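Local coordinates for YueI protein (Bacillus subtilis, PDB 2OHW) that is of unknown function but forms a compact, single-chain alpha/beta domain of the DUF1694 family built round a four-stranded mixed sheet, at residues Leu67-Glu72 with Leu104-Ala109; Lys60-Val65 with Tyr88-Lys93; Glu35-Ala40 with Glu117-Gln122. All coordinates share one frame; numbering follows the deposited sequence.

Contact 1: residues Leu67-Glu72 with Leu104-Ala109; sequences LLINGE and LGIVIA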
loop_
_atom_site.group_PDB
_atom_site.type_symbol
_atom_site.label_atom_id
_atom_site.label_comp_id
_atom_site.label_asym_id
_atom_site.label_seq_id
_atom_site.Cartn_x
_atom_site.Cartn_y
_atom_site.Cartn_z
ATOM N N LEU A 67 1.781 -5.401 -7.373
ATOM C CA LEU A 67 0.646 -4.982 -6.572
ATOM C C LEU A 67 0.416 -5.984 -5.424
ATOM O O LEU A 67 0.025 -7.136 -5.657
ATOM C CB LEU A 67 -0.592 -4.864 -7.470
ATOM C CG LEU A 67 -1.912 -4.618 -6.745
ATOM C CD1 LEU A 67 -1.876 -3.259 -6.081
ATOM C CD2 LEU A 67 -3.094 -4.729 -7.709
ATOM N N LEU A 68 0.683 -5.550 -4.193
ATOM C CA LEU A 68 0.471 -6.362 -2.997
ATOM C C LEU A 68 -0.897 -6.001 -2.407
ATOM O O LEU A 68 -1.210 -4.806 -2.252
ATOM C CB LEU A 68 1.554 -6.077 -1.959
ATOM C CG LEU A 68 3.017 -6.291 -2.401
ATOM C CD1 LEU A 68 3.975 -5.951 -1.265
ATOM C CD2 LEU A 68 3.234 -7.731 -2.856
ATOM N N ILE A 69 -1.696 -7.030 -2.093
ATOM C CA ILE A 69 -3.074 -6.850 -1.626
ATOM C C ILE A 69 -3.217 -7.560 -0.291
ATOM O O ILE A 69 -2.827 -8.721 -0.150
ATOM C CB ILE A 69 -4.056 -7.460 -2.626
ATOM C CG1 ILE A 69 -3.976 -6.731 -3.962
ATOM C CG2 ILE A 69 -5.488 -7.428 -2.083
ATOM C CD1 ILE A 69 -4.494 -7.577 -5.124
ATOM N N ASN A 70 -3.796 -6.873 0.686
ATOM C CA ASN A 70 -4.067 -7.437 1.987
ATOM C C ASN A 70 -5.180 -8.482 1.908
ATOM O O ASN A 70 -6.319 -8.140 1.612
ATOM C CB ASN A 70 -4.500 -6.302 2.923
ATOM C CG ASN A 70 -4.580 -6.724 4.355
ATOM O OD1 ASN A 70 -4.892 -7.881 4.657
ATOM N ND2 ASN A 70 -4.323 -5.784 5.260
ATOM N N GLY A 71 -4.848 -9.744 2.197
ATOM C CA GLY A 71 -5.801 -10.856 2.142
ATOM C C GLY A 71 -6.956 -10.773 3.126
ATOM O O GLY A 71 -7.902 -11.568 3.030
ATOM N N GLU A 72 -6.916 -9.823 4.066
ATOM C CA GLU A 72 -8.081 -9.631 4.941
ATOM C C GLU A 72 -9.281 -9.071 4.180
ATOM O O GLU A 72 -10.428 -9.194 4.638
ATOM C CB GLU A 72 -7.760 -8.695 6.098
ATOM C CG GLU A 72 -6.580 -9.156 6.905
ATOM C CD GLU A 72 -6.893 -9.337 8.353
ATOM O OE1 GLU A 72 -7.800 -8.657 8.881
ATOM O OE2 GLU A 72 -6.216 -10.177 8.977
ATOM N N LEU A 104 -2.952 -1.169 6.134
ATOM C CA LEU A 104 -2.767 -0.983 4.682
ATOM C C LEU A 104 -3.511 -2.054 3.906
ATOM O O LEU A 104 -3.429 -3.241 4.245
ATOM C CB LEU A 104 -1.274 -0.935 4.313
ATOM C CG LEU A 104 -0.558 0.234 5.015
ATOM C CD1 LEU A 104 0.855 0.340 4.527
ATOM C CD2 LEU A 104 -1.294 1.568 4.823
ATOM N N GLY A 105 -4.212 -1.637 2.856
ATOM C CA GLY A 105 -4.994 -2.528 1.994
ATOM C C GLY A 105 -4.246 -2.929 0.740
ATOM O O GLY A 105 -4.325 -4.069 0.301
ATOM N N ILE A 106 -3.514 -1.986 0.162
ATOM C CA ILE A 106 -2.777 -2.217 -1.072
ATOM C C ILE A 106 -1.436 -1.528 -0.932
ATOM O O ILE A 106 -1.358 -0.427 -0.353
ATOM C CB ILE A 106 -3.566 -1.666 -2.295
ATOM C CG1 ILE A 106 -4.567 -2.729 -2.767
ATOM C CG2 ILE A 106 -2.645 -1.130 -3.383
ATOM C CD1 ILE A 106 -5.532 -2.242 -3.794
ATOM N N VAL A 107 -0.381 -2.203 -1.388
ATOM C CA VAL A 107 0.952 -1.595 -1.473
ATOM C C VAL A 107 1.500 -1.893 -2.861
ATOM O O VAL A 107 1.511 -3.047 -3.285
ATOM C CB VAL A 107 1.917 -2.173 -0.410
ATOM C CG1 VAL A 107 3.336 -1.653 -0.605
ATOM C CG2 VAL A 107 1.431 -1.849 1.004
ATOM N N ILE A 108 1.925 -0.853 -3.573
ATOM C CA ILE A 108 2.645 -1.023 -4.825
ATOM C C ILE A 108 4.118 -0.946 -4.478
ATOM O O ILE A 108 4.582 0.081 -3.973
ATOM C CB ILE A 108 2.255 0.038 -5.874
ATOM C CG1 ILE A 108 0.752 -0.063 -6.178
ATOM C CG2 ILE A 108 3.087 -0.133 -7.168
ATOM C CD1 ILE A 108 0.149 1.079 -7.004
ATOM N N ALA A 109 4.840 -2.038 -4.706
ATOM C CA ALA A 109 6.249 -2.134 -4.306
ATOM C C ALA A 109 7.118 -2.421 -5.509
ATOM O O ALA A 109 6.808 -3.304 -6.313
ATOM C CB ALA A 109 6.428 -3.227 -3.262
#
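An antiparallel pairing of the two inner strands of the central mixed sheet brings Leu68 opposite Val107, with Leu67 facing Ile108 and Ile69 facing Ile106. The short strand axes approach to 4.7 Å and run at 159° to each other. Leu68 and Val107 form a hydrogen-bonded pair: Leu68 N donates to Val107 O at 2.8 Å, and Val107 N returns a bond to Leu68 O at 2.9 Å. Leu68 O also receives a CA-H...O contact from Ile106 CA at 3.2 Å, which gives this buried carbonyl a second partner from the same strand. On the face of Leu67, Ile69, Ile106 and Ile108, the tightest apolar touch is Leu67 CD1 against Ile106 CG2 at 3.5 Å. Leu67 makes it because its CG stands anti to the backbone N (chi1 172°), and the same methyl then also meets Ile108 CG1. Helix 75-87 packs on this face through Tyr78, Tyr81, Ile82 and Ala85. On the other face Leu68 CB lies against Val107 CB, and Leu68 CD1 meets the methyl of Ala109.

Asn70 grips the corner of the partner strand twice. Its backbone N bonds Gly105 O at 2.9 Å, and its ND2 reaches Leu104 O at 2.9 Å with an N-H...O angle of 172°, the acceptor lying almost in the amide plane. The remaining amide atom, OD1, accepts from Glu72 N at 2.9 Å, so bonds at both ends of the amide fix its rotation. Strand pairing thus ends in an Asx turn at Asn70, set beside the classic beta bulge in which Gly105 and Ile106 both face Leu41.

Contact 2: residues Lys60-Val65 with Tyr88-Lys93; sequences KNSHNV and YGVPFK
Tyr88 lays one face of its ring against Lys60, so that the ends of two helices, 53-60 and 75-87, meet through an aromatic ring and an aliphatic chain. Lys60 CB sits 3.9 Å from the ring centroid and only 8° off the ring normal, a CH-pi contact over the face, while Lys60 CA lies over the same face nearer its CG rim. With CG anti to the backbone N (chi1 180°), the lysine chain continues across the CE1-CZ side of the ring, its CG 3.7 Å from Tyr88 CE1, before running on past the ring with CD near Tyr88 OH. This is the outer side of the contact: Lys60 is exposed and Tyr88 partly so. The phenol oxygen is held by a hydrogen bond with Glu56, one helical turn before Lys60.

The tight inner side is built round the buried Val90 and Val65, with the partly exposed Ser62 at its margin. Val90 CG1 touches Val65 CG2 at 3.9 Å and Val65 O at 3.5 Å, while Val90 CG2 meets Ser62 OG at 3.5 Å and also brushes Val65 CG2. That hydroxyl is hydrogen-bonded to Leu59 O, back in the last turn of helix 53-60. Pro91 CD adds a further touch, 3.4 Å from Val65 O, at the more exposed margin. No hydrogen bond joins the two segments, so packing alone connects them here.

Gly89, at positive phi, completes the Schellman motif that ends helix 75-87, with Val90 N bonded to Ala85 O. The chain then enters strand 92-95, closing the beta-alpha-beta unit of parallel strands 65-70 and 92-95 joined through helix 75-87.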
loop_
_atom_site.group_PDB
_atom_site.type_symbol
_atom_site.label_atom_id
_atom_site.label_comp_id
_atom_site.label_asym_id
_atom_site.label_seq_id
_atom_site.Cartn_x
_atom_site.Cartn_y
_atom_site.Cartn_z
ATOM N N LYS A 60 0.583 2.451 -14.125
ATOM C CA LYS A 60 0.829 2.802 -15.522
ATOM C C LYS A 60 2.278 3.237 -15.752
ATOM O O LYS A 60 2.833 3.025 -16.829
ATOM C CB LYS A 60 -0.123 3.943 -15.894
ATOM C CG LYS A 60 -0.023 4.462 -17.312
ATOM C CD LYS A 60 -1.060 5.544 -17.553
ATOM C CE LYS A 60 -1.020 6.011 -19.009
ATOM N NZ LYS A 60 0.283 6.649 -19.371
ATOM N N ASN A 61 2.873 3.865 -14.743
ATOM C CA ASN A 61 4.173 4.502 -14.900
ATOM C C ASN A 61 5.293 3.717 -14.242
ATOM O O ASN A 61 6.446 4.161 -14.156
ATOM C CB ASN A 61 4.070 5.950 -14.438
ATOM C CG ASN A 61 3.421 6.816 -15.491
ATOM O OD1 ASN A 61 4.076 7.172 -16.458
ATOM N ND2 ASN A 61 2.130 7.116 -15.342
ATOM N N SER A 62 4.929 2.494 -13.864
ATOM C CA SER A 62 5.795 1.587 -13.146
ATOM C C SER A 62 6.793 0.894 -14.052
ATOM O O SER A 62 6.600 0.781 -15.267
ATOM C CB SER A 62 4.935 0.524 -12.472
ATOM O OG SER A 62 4.387 -0.379 -13.425
ATOM N N HIS A 63 7.874 0.444 -13.435
ATOM C CA HIS A 63 8.743 -0.544 -14.027
ATOM C C HIS A 63 9.058 -1.537 -12.915
ATOM O O HIS A 63 9.508 -1.138 -11.832
ATOM C CB HIS A 63 10.003 0.135 -14.585
ATOM C CG HIS A 63 11.226 -0.028 -13.735
ATOM N ND1 HIS A 63 12.218 -0.937 -14.039
ATOM C CD2 HIS A 63 11.633 0.613 -12.613
ATOM C CE1 HIS A 63 13.174 -0.863 -13.129
ATOM N NE2 HIS A 63 12.844 0.069 -12.252
ATOM N N ASN A 64 8.785 -2.809 -13.179
ATOM C CA ASN A 64 9.109 -3.891 -12.265
ATOM C C ASN A 64 8.567 -3.641 -10.856
ATOM O O ASN A 64 9.307 -3.637 -9.876
ATOM C CB ASN A 64 10.618 -4.165 -12.273
ATOM C CG ASN A 64 11.128 -4.594 -13.647
ATOM O OD1 ASN A 64 12.264 -4.296 -14.019
ATOM N ND2 ASN A 64 10.287 -5.286 -14.406
ATOM N N VAL A 65 7.263 -3.403 -10.786
ATOM C CA VAL A 65 6.576 -3.328 -9.503
ATOM C C VAL A 65 5.600 -4.488 -9.388
ATOM O O VAL A 65 5.257 -5.133 -10.390
ATOM C CB VAL A 65 5.831 -1.980 -9.281
ATOM C CG1 VAL A 65 6.806 -0.796 -9.312
ATOM C CG2 VAL A 65 4.678 -1.792 -10.269
ATOM N N TYR A 88 -1.603 -2.916 -17.292
ATOM C CA TYR A 88 -0.254 -2.394 -17.489
ATOM C C TYR A 88 0.844 -3.440 -17.276
ATOM O O TYR A 88 2.029 -3.108 -17.161
ATOM C CB TYR A 88 -0.049 -1.150 -16.590
ATOM C CG TYR A 88 -1.101 -0.099 -16.827
ATOM C CD1 TYR A 88 -1.163 0.581 -18.053
ATOM C CD2 TYR A 88 -2.061 0.196 -15.860
ATOM C CE1 TYR A 88 -2.133 1.525 -18.296
ATOM C CE2 TYR A 88 -3.040 1.143 -16.102
ATOM C CZ TYR A 88 -3.059 1.800 -17.326
ATOM O OH TYR A 88 -4.028 2.744 -17.568
ATOM N N GLY A 89 0.455 -4.719 -17.231
ATOM C CA GLY A 89 1.431 -5.793 -17.129
ATOM C C GLY A 89 2.072 -5.940 -15.765
ATOM O O GLY A 89 3.191 -6.464 -15.661
ATOM N N VAL A 90 1.355 -5.500 -14.722
ATOM C CA VAL A 90 1.865 -5.568 -13.356
ATOM C C VAL A 90 1.301 -6.802 -12.659
ATOM O O VAL A 90 0.078 -6.965 -12.591
ATOM C CB VAL A 90 1.467 -4.299 -12.550
ATOM C CG1 VAL A 90 1.872 -4.417 -11.062
ATOM C CG2 VAL A 90 2.092 -3.057 -13.156
ATOM N N PRO A 91 2.184 -7.654 -12.118
ATOM C CA PRO A 91 1.699 -8.822 -11.388
ATOM C C PRO A 91 1.107 -8.419 -10.046
ATOM O O PRO A 91 1.429 -7.352 -9.527
ATOM C CB PRO A 91 2.964 -9.656 -11.194
ATOM C CG PRO A 91 4.053 -8.675 -11.171
ATOM C CD PRO A 91 3.654 -7.594 -12.144
ATOM N N PHE A 92 0.242 -9.263 -9.503
ATOM C CA PHE A 92 -0.265 -9.036 -8.160
ATOM C C PHE A 92 -0.061 -10.241 -7.264
ATOM O O PHE A 92 0.075 -11.386 -7.736
ATOM C CB PHE A 92 -1.742 -8.639 -8.192
ATOM C CG PHE A 92 -2.673 -9.743 -8.622
ATOM C CD1 PHE A 92 -3.233 -10.590 -7.674
ATOM C CD2 PHE A 92 -3.031 -9.903 -9.960
ATOM C CE1 PHE A 92 -4.102 -11.606 -8.046
ATOM C CE2 PHE A 92 -3.914 -10.938 -10.343
ATOM C CZ PHE A 92 -4.441 -11.769 -9.389
ATOM N N LYS A 93 -0.064 -9.971 -5.966
ATOM C CA LYS A 93 0.062 -11.014 -4.948
ATOM C C LYS A 93 -0.927 -10.709 -3.845
ATOM O O LYS A 93 -0.981 -9.583 -3.359
ATOM C CB LYS A 93 1.492 -11.053 -4.380
ATOM C CG LYS A 93 2.583 -11.403 -5.401
ATOM C CD LYS A 93 3.935 -11.729 -4.735
ATOM C CE LYS A 93 5.000 -12.052 -5.787
ATOM N NZ LYS A 93 6.385 -12.117 -5.231
#

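Contact 3: residues Glu35-Ala40 with Glu117-Gln122; sequences ERVVLA and ELIYIQ
Ile119 and Val37 set their side chains at about a right angle, meeting through Ile119 CD1 and Val37 CG1 at 3.8 Å. The isoleucine has CG1 between its backbone N and carbonyl carbon (chi1 58°), a rotation that lets both branches reach the bulged strand: CD1 rests on that valine methyl, and Ile119 CG2 lies 3.5 Å from Val37 O and 3.7 Å from Val38 O. Leu39 starts out away from the loop, but its CD1 swings back to lie 3.8 Å from Ile119 O and also approaches Ile121 CG1 more loosely.

One direct hydrogen bond joins the two backbones. Ala40 N donates to Ile119 O at 2.8 Å, and Leu39 CA brings a CA-H...O contact to the same oxygen. Two waters continue the link: one donates to both Val38 O and Leu118 O, while the other accepts from Ile121 N and donates to Ala40 O.

The loop 117-122 thereby lies along the outer edge of strand 37-42, whose other edge pairs with strand 104-110 at a classic beta bulge, Val38 and Leu39 both facing Ile108. Helix 53-60 packs on Leu39 and Ile121, and the loop runs on into helix 124-129.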
loop_
_atom_site.group_PDB
_atom_site.type_symbol
_atom_site.label_atom_id
_atom_site.label_comp_id
_atom_site.label_asym_id
_atom_site.label_seq_id
_atom_site.Cartn_x
_atom_site.Cartn_y
_atom_site.Cartn_z
ATOM N N GLU A 35 11.791 1.322 1.682
ATOM C CA GLU A 35 12.555 1.872 0.567
ATOM C C GLU A 35 12.035 1.421 -0.802
ATOM O O GLU A 35 12.379 2.032 -1.812
ATOM C CB GLU A 35 14.054 1.524 0.696
ATOM C CG GLU A 35 14.380 0.061 0.511
ATOM C CD GLU A 35 15.849 -0.253 0.744
ATOM O OE1 GLU A 35 16.558 0.595 1.319
ATOM O OE2 GLU A 35 16.280 -1.356 0.352
ATOM N N ARG A 36 11.229 0.355 -0.827
ATOM C CA ARG A 36 10.701 -0.160 -2.090
ATOM C C ARG A 36 9.256 0.292 -2.385
ATOM O O ARG A 36 8.719 0.044 -3.471
ATOM C CB ARG A 36 10.830 -1.685 -2.117
ATOM C CG ARG A 36 12.309 -2.178 -1.919
ATOM C CD ARG A 36 12.614 -3.397 -2.750
ATOM N NE ARG A 36 13.875 -4.112 -2.464
ATOM C CZ ARG A 36 15.036 -3.613 -2.022
ATOM N NH1 ARG A 36 15.210 -2.320 -1.784
ATOM N NH2 ARG A 36 16.061 -4.442 -1.825
ATOM N N VAL A 37 8.638 0.981 -1.434
ATOM C CA VAL A 37 7.233 1.331 -1.586
ATOM C C VAL A 37 7.069 2.520 -2.527
ATOM O O VAL A 37 7.717 3.561 -2.350
ATOM C CB VAL A 37 6.568 1.614 -0.226
ATOM C CG1 VAL A 37 5.120 2.032 -0.426
ATOM C CG2 VAL A 37 6.646 0.371 0.686
ATOM N N VAL A 38 6.187 2.354 -3.512
ATOM C CA VAL A 38 5.818 3.396 -4.454
ATOM C C VAL A 38 4.525 4.095 -4.019
ATOM O O VAL A 38 4.407 5.310 -4.138
ATOM C CB VAL A 38 5.646 2.795 -5.879
ATOM C CG1 VAL A 38 5.099 3.818 -6.848
ATOM C CG2 VAL A 38 6.987 2.250 -6.386
ATOM N N LEU A 39 3.560 3.335 -3.503
ATOM C CA LEU A 39 2.289 3.905 -3.062
ATOM C C LEU A 39 1.628 2.907 -2.132
ATOM O O LEU A 39 1.746 1.691 -2.317
ATOM C CB LEU A 39 1.378 4.198 -4.253
ATOM C CG LEU A 39 0.156 5.117 -4.041
ATOM C CD1 LEU A 39 0.587 6.595 -4.026
ATOM C CD2 LEU A 39 -0.794 4.889 -5.190
ATOM N N ALA A 40 0.927 3.416 -1.126
ATOM C CA ALA A 40 0.169 2.567 -0.221
ATOM C C ALA A 40 -1.202 3.185 0.003
ATOM O O ALA A 40 -1.320 4.414 0.099
ATOM C CB ALA A 40 0.912 2.414 1.084
ATOM N N GLU A 117 9.671 9.654 -1.074
ATOM C CA GLU A 117 9.258 10.334 0.145
ATOM C C GLU A 117 7.751 10.255 0.320
ATOM O O GLU A 117 7.271 9.894 1.386
ATOM C CB GLU A 117 9.706 11.804 0.149
ATOM C CG GLU A 117 11.231 11.998 0.188
ATOM N N LEU A 118 7.013 10.574 -0.748
ATOM C CA LEU A 118 5.554 10.667 -0.700
ATOM C C LEU A 118 4.932 9.415 -1.281
ATOM O O LEU A 118 5.043 9.170 -2.490
ATOM C CB LEU A 118 5.075 11.881 -1.505
ATOM C CG LEU A 118 3.573 12.129 -1.588
ATOM C CD1 LEU A 118 2.986 12.379 -0.208
ATOM C CD2 LEU A 118 3.311 13.312 -2.492
ATOM N N ILE A 119 4.268 8.632 -0.430
ATOM C CA ILE A 119 3.719 7.338 -0.842
ATOM C C ILE A 119 2.253 7.151 -0.465
ATOM O O ILE A 119 1.742 6.019 -0.465
ATOM C CB ILE A 119 4.503 6.167 -0.233
ATOM C CG1 ILE A 119 4.491 6.263 1.296
ATOM C CG2 ILE A 119 5.924 6.081 -0.809
ATOM C CD1 ILE A 119 4.759 4.928 1.947
ATOM N N TYR A 120 1.580 8.229 -0.094
ATOM C CA TYR A 120 0.171 8.119 0.290
ATOM C C TYR A 120 -0.679 9.158 -0.414
ATOM O O TYR A 120 -0.148 10.161 -0.935
ATOM C CB TYR A 120 -0.017 8.206 1.813
ATOM C CG TYR A 120 -0.061 9.595 2.418
ATOM C CD1 TYR A 120 -1.182 10.011 3.122
ATOM C CD2 TYR A 120 1.014 10.473 2.324
ATOM C CE1 TYR A 120 -1.246 11.275 3.694
ATOM C CE2 TYR A 120 0.947 11.760 2.876
ATOM C CZ TYR A 120 -0.179 12.134 3.573
ATOM O OH TYR A 120 -0.243 13.388 4.153
ATOM N N ILE A 121 -1.997 8.918 -0.401
ATOM C CA ILE A 121 -3.000 9.815 -0.953
ATOM C C ILE A 121 -3.724 10.500 0.196
ATOM O O ILE A 121 -4.499 9.878 0.922
ATOM C CB ILE A 121 -4.025 9.043 -1.847
ATOM C CG1 ILE A 121 -3.301 8.231 -2.923
ATOM C CG2 ILE A 121 -5.074 10.012 -2.429
ATOM C CD1 ILE A 121 -4.188 7.280 -3.710
ATOM N N GLN A 122 -3.405 11.773 0.399
ATOM C CA GLN A 122 -3.999 12.515 1.481
ATOM C C GLN A 122 -5.417 12.912 1.122
ATOM O O GLN A 122 -5.643 13.783 0.271
ATOM C CB GLN A 122 -3.172 13.768 1.746
ATOM C CG GLN A 122 -3.673 14.585 2.920
ATOM C CD GLN A 122 -2.949 15.896 3.014
ATOM O OE1 GLN A 122 -2.840 16.635 2.028
ATOM N NE2 GLN A 122 -2.440 16.198 4.194
HETATM O O HOH W 1 4.699 8.034 -5.004
HETATM O O HOH W 2 -2.887 6.477 0.792
#

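All three contacts reach one mixed sheet, ordered 37-42, 104-110, 65-70, 92-95. Contact 1 is its central strand pair, about 5 Å from the centre of the chain, while contacts 2 and 3 attach connecting segments to it. The centres of contacts 1 and 2 are about 13 Å apart. Those of contacts 1 and 3 are about 12 Å apart, and those of contacts 2 and 3 about 15 Å. Backbone bonds join Leu67 to Pro91 and Lys93, and Ile108 to Val38 and Leu39, carrying the pairing to both outermost strands. Along the chain, the segments of contacts 1 and 2 alternate, and both are nested inside the loop closed by contact 3. Sequence-distant pieces thus interlock into one compact domain.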